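Local coordinates for packaging protein UL32 (Human herpesvirus 8 type M, PDB 6XF9) that forms a zinc-binding pentameric ring required for herpesviral packaging and probably helps bring new capsids to nuclear replication compartments for genome cleavage and packaging, at residues F153-F158 and V417-V422; Q316-G321 and A334-N339. One frame throughout, in Å; residues are numbered along the deposited sequence.

Contact 1. Residues F153-F158 and V417-V422; sequences FLKSEF and VVQTLV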
loop_
_atom_site.group_PDB
_atom_site.type_symbol
_atom_site.label_atom_id
_atom_site.label_comp_id
_atom_site.label_asym_id
_atom_site.label_seq_id
_atom_site.Cartn_x
_atom_site.Cartn_y
_atom_site.Cartn_z
ATOM N N PHE D 153 25.646 -13.635 -6.729
ATOM C CA PHE D 153 25.411 -13.092 -5.396
ATOM C C PHE D 153 24.163 -13.714 -4.767
ATOM O O PHE D 153 24.220 -14.299 -3.680
ATOM C CB PHE D 153 25.281 -11.570 -5.500
ATOM C CG PHE D 153 25.048 -10.883 -4.184
ATOM C CD1 PHE D 153 26.110 -10.644 -3.313
ATOM C CD2 PHE D 153 23.768 -10.464 -3.821
ATOM C CE1 PHE D 153 25.905 -10.017 -2.101
ATOM C CE2 PHE D 153 23.552 -9.832 -2.624
ATOM C CZ PHE D 153 24.621 -9.603 -1.757
ATOM N N LEU D 154 23.021 -13.603 -5.462
ATOM C CA LEU D 154 21.766 -14.170 -4.970
ATOM C C LEU D 154 21.884 -15.670 -4.710
ATOM O O LEU D 154 21.357 -16.185 -3.715
ATOM C CB LEU D 154 20.650 -13.894 -5.976
ATOM C CG LEU D 154 20.239 -12.431 -6.116
ATOM C CD1 LEU D 154 19.187 -12.261 -7.154
ATOM C CD2 LEU D 154 19.685 -11.983 -4.796
ATOM N N LYS D 155 22.537 -16.405 -5.608
ATOM C CA LYS D 155 22.669 -17.839 -5.392
ATOM C C LYS D 155 23.446 -18.119 -4.123
ATOM O O LYS D 155 22.974 -18.857 -3.255
ATOM C CB LYS D 155 23.315 -18.497 -6.609
ATOM C CG LYS D 155 22.305 -18.852 -7.681
ATOM C CD LYS D 155 22.927 -19.510 -8.859
ATOM C CE LYS D 155 23.384 -18.480 -9.849
ATOM N NZ LYS D 155 24.060 -19.135 -11.007
ATOM N N SER D 156 24.619 -17.498 -3.971
ATOM C CA SER D 156 25.432 -17.712 -2.774
ATOM C C SER D 156 24.640 -17.432 -1.501
ATOM O O SER D 156 24.664 -18.224 -0.549
ATOM C CB SER D 156 26.663 -16.796 -2.809
ATOM O OG SER D 156 27.510 -17.065 -3.905
ATOM N N GLU D 157 23.919 -16.302 -1.468
ATOM C CA GLU D 157 23.191 -15.921 -0.257
ATOM C C GLU D 157 22.177 -16.987 0.124
ATOM O O GLU D 157 22.157 -17.460 1.269
ATOM C CB GLU D 157 22.503 -14.570 -0.446
ATOM C CG GLU D 157 23.497 -13.445 -0.608
ATOM C CD GLU D 157 24.316 -13.227 0.662
ATOM O OE1 GLU D 157 23.707 -12.838 1.698
ATOM O OE2 GLU D 157 25.557 -13.460 0.623
ATOM N N PHE D 158 21.338 -17.404 -0.828
ATOM C CA PHE D 158 20.308 -18.365 -0.450
ATOM C C PHE D 158 20.862 -19.765 -0.233
ATOM O O PHE D 158 20.241 -20.556 0.470
ATOM C CB PHE D 158 19.195 -18.389 -1.472
ATOM C CG PHE D 158 18.234 -17.274 -1.310
ATOM C CD1 PHE D 158 18.612 -15.979 -1.608
ATOM C CD2 PHE D 158 16.946 -17.514 -0.824
ATOM C CE1 PHE D 158 17.705 -14.921 -1.457
ATOM C CE2 PHE D 158 16.036 -16.477 -0.668
ATOM C CZ PHE D 158 16.417 -15.174 -0.986
ATOM N N VAL D 417 18.949 -17.273 -15.091
ATOM C CA VAL D 417 17.774 -16.705 -14.415
ATOM C C VAL D 417 16.956 -17.811 -13.775
ATOM O O VAL D 417 16.786 -17.842 -12.557
ATOM C CB VAL D 417 16.914 -15.886 -15.395
ATOM C CG1 VAL D 417 15.578 -15.557 -14.767
ATOM C CG2 VAL D 417 17.640 -14.616 -15.782
ATOM N N VAL D 418 16.506 -18.780 -14.574
ATOM C CA VAL D 418 15.746 -19.899 -14.018
ATOM C C VAL D 418 16.584 -20.670 -13.009
ATOM O O VAL D 418 16.081 -21.087 -11.957
ATOM C CB VAL D 418 15.243 -20.820 -15.138
ATOM C CG1 VAL D 418 14.785 -22.114 -14.549
ATOM C CG2 VAL D 418 14.106 -20.181 -15.873
ATOM N N GLN D 419 17.882 -20.856 -13.279
ATOM C CA GLN D 419 18.712 -21.524 -12.277
ATOM C C GLN D 419 18.666 -20.760 -10.958
ATOM O O GLN D 419 18.522 -21.357 -9.886
ATOM C CB GLN D 419 20.157 -21.685 -12.763
ATOM C CG GLN D 419 20.991 -22.608 -11.857
ATOM C CD GLN D 419 22.505 -22.279 -11.846
ATOM O OE1 GLN D 419 22.929 -21.165 -12.171
ATOM N NE2 GLN D 419 23.317 -23.258 -11.459
ATOM N N THR D 420 18.787 -19.430 -11.014
ATOM C CA THR D 420 18.820 -18.655 -9.773
ATOM C C THR D 420 17.506 -18.764 -9.018
ATOM O O THR D 420 17.499 -18.944 -7.796
ATOM C CB THR D 420 19.153 -17.194 -10.055
ATOM O OG1 THR D 420 20.467 -17.108 -10.624
ATOM C CG2 THR D 420 19.128 -16.397 -8.779
ATOM N N LEU D 421 16.381 -18.640 -9.723
ATOM C CA LEU D 421 15.092 -18.761 -9.056
ATOM C C LEU D 421 14.904 -20.141 -8.448
ATOM O O LEU D 421 14.329 -20.274 -7.366
ATOM C CB LEU D 421 13.956 -18.447 -10.025
ATOM C CG LEU D 421 13.894 -16.970 -10.373
ATOM C CD1 LEU D 421 12.924 -16.774 -11.487
ATOM C CD2 LEU D 421 13.477 -16.188 -9.151
ATOM N N VAL D 422 15.424 -21.179 -9.087
ATOM C CA VAL D 422 15.286 -22.507 -8.503
ATOM C C VAL D 422 16.021 -22.580 -7.171
ATOM O O VAL D 422 15.520 -23.167 -6.201
ATOM C CB VAL D 422 15.784 -23.565 -9.501
ATOM C CG1 VAL D 422 15.931 -24.912 -8.825
ATOM C CG2 VAL D 422 14.831 -23.634 -10.684
#
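Lys155 reaches across from helix 145-164 to Gln419 on helix 416-430, where its ammonium nitrogen NZ gives a hydrogen bond of 2.6 Å to OE1. The donor stands above the plane of the amide, 39° out of it, with a C=O...N angle of 137°. A bend in the lysine chain at its third torsion turns CE and NZ toward the glutamine, and the two side chains cross at about a right angle. NZ also forms a salt bridge with Glu416, so the buried charge is met by both a carboxylate and an amide oxygen. The other end of that amide, NE2, bonds to the carbonyl of Val133, which helps fix which way the group faces.

The remaining touches are van der Waals contacts. The lysine methylenes lie against Thr420, with CE 3.3 Å from OG1. Beta-branched threonine suits this place: its hydroxyl bonds to the carbonyl of Glu416 within its own helix, while its methyl CG2 meets Leu154 CB at 4.1 Å.

The segment axes run nearly parallel, 19° apart and 9.4 Å at closest approach, while helix 435-451 packs against both through Phe158, Val417 and Leu421.

Contact 2. Residues Q316-G321 and A334-N339; sequences QCEVMG and AFVLDN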
loop_
_atom_site.group_PDB
_atom_site.type_symbol
_atom_site.label_atom_id
_atom_site.label_comp_id
_atom_site.label_asym_id
_atom_site.label_seq_id
_atom_site.Cartn_x
_atom_site.Cartn_y
_atom_site.Cartn_z
ATOM N N GLN D 316 6.719 -40.894 -16.762
ATOM C CA GLN D 316 5.862 -39.714 -16.783
ATOM C C GLN D 316 4.737 -39.875 -17.788
ATOM O O GLN D 316 3.621 -39.398 -17.549
ATOM C CB GLN D 316 6.668 -38.455 -17.087
ATOM C CG GLN D 316 5.837 -37.199 -16.940
ATOM C CD GLN D 316 6.628 -35.956 -17.238
ATOM O OE1 GLN D 316 7.726 -36.021 -17.811
ATOM N NE2 GLN D 316 6.123 -34.813 -16.764
ATOM N N CYS D 317 5.039 -40.465 -18.958
ATOM C CA CYS D 317 4.006 -40.764 -19.953
ATOM C C CYS D 317 3.037 -41.828 -19.446
ATOM O O CYS D 317 1.835 -41.754 -19.715
ATOM C CB CYS D 317 4.636 -41.195 -21.284
ATOM S SG CYS D 317 5.775 -39.953 -21.996
ATOM N N GLU D 318 3.534 -42.837 -18.723
ATOM C CA GLU D 318 2.614 -43.845 -18.209
ATOM C C GLU D 318 1.674 -43.219 -17.197
ATOM O O GLU D 318 0.468 -43.497 -17.199
ATOM C CB GLU D 318 3.346 -45.005 -17.520
ATOM C CG GLU D 318 4.150 -45.998 -18.368
ATOM C CD GLU D 318 4.435 -47.306 -17.590
ATOM O OE1 GLU D 318 5.613 -47.668 -17.366
ATOM O OE2 GLU D 318 3.468 -47.920 -17.090
ATOM N N VAL D 319 2.216 -42.363 -16.323
ATOM C CA VAL D 319 1.403 -41.722 -15.295
ATOM C C VAL D 319 0.343 -40.820 -15.932
ATOM O O VAL D 319 -0.832 -40.841 -15.542
ATOM C CB VAL D 319 2.311 -40.959 -14.316
ATOM C CG1 VAL D 319 1.468 -40.112 -13.391
ATOM C CG2 VAL D 319 3.192 -41.932 -13.538
ATOM N N MET D 320 0.729 -40.046 -16.945
ATOM C CA MET D 320 -0.216 -39.163 -17.620
ATOM C C MET D 320 -1.215 -39.945 -18.483
ATOM O O MET D 320 -2.427 -39.713 -18.412
ATOM C CB MET D 320 0.560 -38.172 -18.479
ATOM C CG MET D 320 1.452 -37.240 -17.694
ATOM S SD MET D 320 0.523 -36.329 -16.458
ATOM C CE MET D 320 0.255 -34.807 -17.391
ATOM N N GLY D 321 -0.731 -40.907 -19.275
ATOM C CA GLY D 321 -1.511 -41.459 -20.374
ATOM C C GLY D 321 -2.329 -42.720 -20.148
ATOM O O GLY D 321 -3.325 -42.922 -20.855
ATOM N N ALA D 334 1.046 -44.747 -7.975
ATOM C CA ALA D 334 0.921 -46.015 -7.266
ATOM C C ALA D 334 0.354 -47.095 -8.172
ATOM O O ALA D 334 0.830 -48.233 -8.154
ATOM C CB ALA D 334 0.060 -45.850 -6.020
ATOM N N PHE D 335 -0.647 -46.752 -8.992
ATOM C CA PHE D 335 -1.249 -47.737 -9.894
ATOM C C PHE D 335 -0.241 -48.266 -10.908
ATOM O O PHE D 335 -0.190 -49.473 -11.164
ATOM C CB PHE D 335 -2.448 -47.141 -10.638
ATOM C CG PHE D 335 -3.674 -46.898 -9.764
ATOM C CD1 PHE D 335 -3.657 -47.177 -8.394
ATOM C CD2 PHE D 335 -4.850 -46.372 -10.325
ATOM C CE1 PHE D 335 -4.790 -46.941 -7.616
ATOM C CE2 PHE D 335 -5.982 -46.137 -9.548
ATOM C CZ PHE D 335 -5.950 -46.422 -8.196
ATOM N N VAL D 336 0.557 -47.383 -11.515
ATOM C CA VAL D 336 1.546 -47.837 -12.495
ATOM C C VAL D 336 2.568 -48.767 -11.849
ATOM O O VAL D 336 2.925 -49.802 -12.413
ATOM C CB VAL D 336 2.226 -46.633 -13.167
ATOM C CG1 VAL D 336 3.484 -47.080 -13.861
ATOM C CG2 VAL D 336 1.272 -45.984 -14.154
ATOM N N LEU D 337 3.030 -48.428 -10.652
ATOM C CA LEU D 337 4.113 -49.145 -9.987
ATOM C C LEU D 337 3.673 -50.260 -9.043
ATOM O O LEU D 337 4.548 -50.899 -8.452
ATOM C CB LEU D 337 4.985 -48.161 -9.198
ATOM C CG LEU D 337 5.704 -47.064 -9.985
ATOM C CD1 LEU D 337 6.609 -46.370 -9.026
ATOM C CD2 LEU D 337 6.526 -47.659 -11.130
ATOM N N ASP D 338 2.369 -50.486 -8.828
ATOM C CA ASP D 338 1.970 -51.664 -8.050
ATOM C C ASP D 338 2.152 -52.937 -8.859
ATOM O O ASP D 338 2.561 -53.974 -8.320
ATOM C CB ASP D 338 0.523 -51.578 -7.579
ATOM C CG ASP D 338 0.095 -52.832 -6.803
ATOM O OD1 ASP D 338 0.968 -53.425 -6.119
ATOM O OD2 ASP D 338 -1.089 -53.247 -6.899
ATOM N N ASN D 339 1.932 -52.822 -10.168
ATOM C CA ASN D 339 2.002 -53.968 -11.062
ATOM C C ASN D 339 3.351 -54.631 -10.919
ATOM O O ASN D 339 4.381 -53.959 -10.860
ATOM C CB ASN D 339 1.774 -53.537 -12.512
ATOM C CG ASN D 339 1.865 -54.696 -13.485
ATOM O OD1 ASN D 339 2.096 -55.838 -13.089
ATOM N ND2 ASN D 339 1.684 -54.406 -14.769
#
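A small van der Waals contact, a valine against a glutamate side chain and the helix backbone, joins two helices that follow one another in the chain, 308-321 and 329-338, with Val336 of the second set against Glu318 and Val319 of the first. It lies toward the outside of the subunit, the centre of the contact about 26 Å from the centre of the chain, and no hydrogen bond crosses it.

Val336 carries most of the contact, and its two methyls divide the work. CG1, anti to the backbone N (chi1 164°), comes against the carboxylate of Glu318, 3.3 Å from OE2. CG2 turns to the backbone of the first helix, 4.0 Å from Glu318 O, and also touches Glu318 CB. A beta-branched residue suits this place because its short forked side chain can touch a side chain and a helix backbone together. The glutamate, extended beyond CG, crosses the valine obliquely.

Val319 itself packs on Leu329 and Ile333 of the second helix and on Phe368 of helix 360-369. In the same helix as Val336, Phe335 stacks on Phe59 of a neighbouring subunit, and Asp338 forms a salt bridge with Arg63 of that subunit.

Glu318 OE1 is hydrogen-bonded to Tyr345 OH, so the carboxylate has a polar partner outside the two segments. The chemistry therefore implies that the two segments meet through van der Waals contact, with the acid's polar bonding directed to a third part of the chain.

Contact 1 and contact 2 do not touch: their centres lie 34 Å apart and their nearest atoms about 15 Å. Contact 1 brings together helices 145-164 and 416-430, with 258 residues between its segments, whereas contact 2 joins neighbours in sequence, 308-321 and 329-338. Both segments of contact 2 fall along the chain between those of contact 1, yet the two share no helix. Side chain to side chain, Gln419 of contact 1 lies about 6 Å from the zinc ligand Cys415, and Val319 of contact 2 about 10 Å from the zinc ligand His366. Contact 1 thus ties distant parts of the chain together, contact 2 a local helical pair, and both segments 153-158 and 334-339 also meet other subunits of the pentamer.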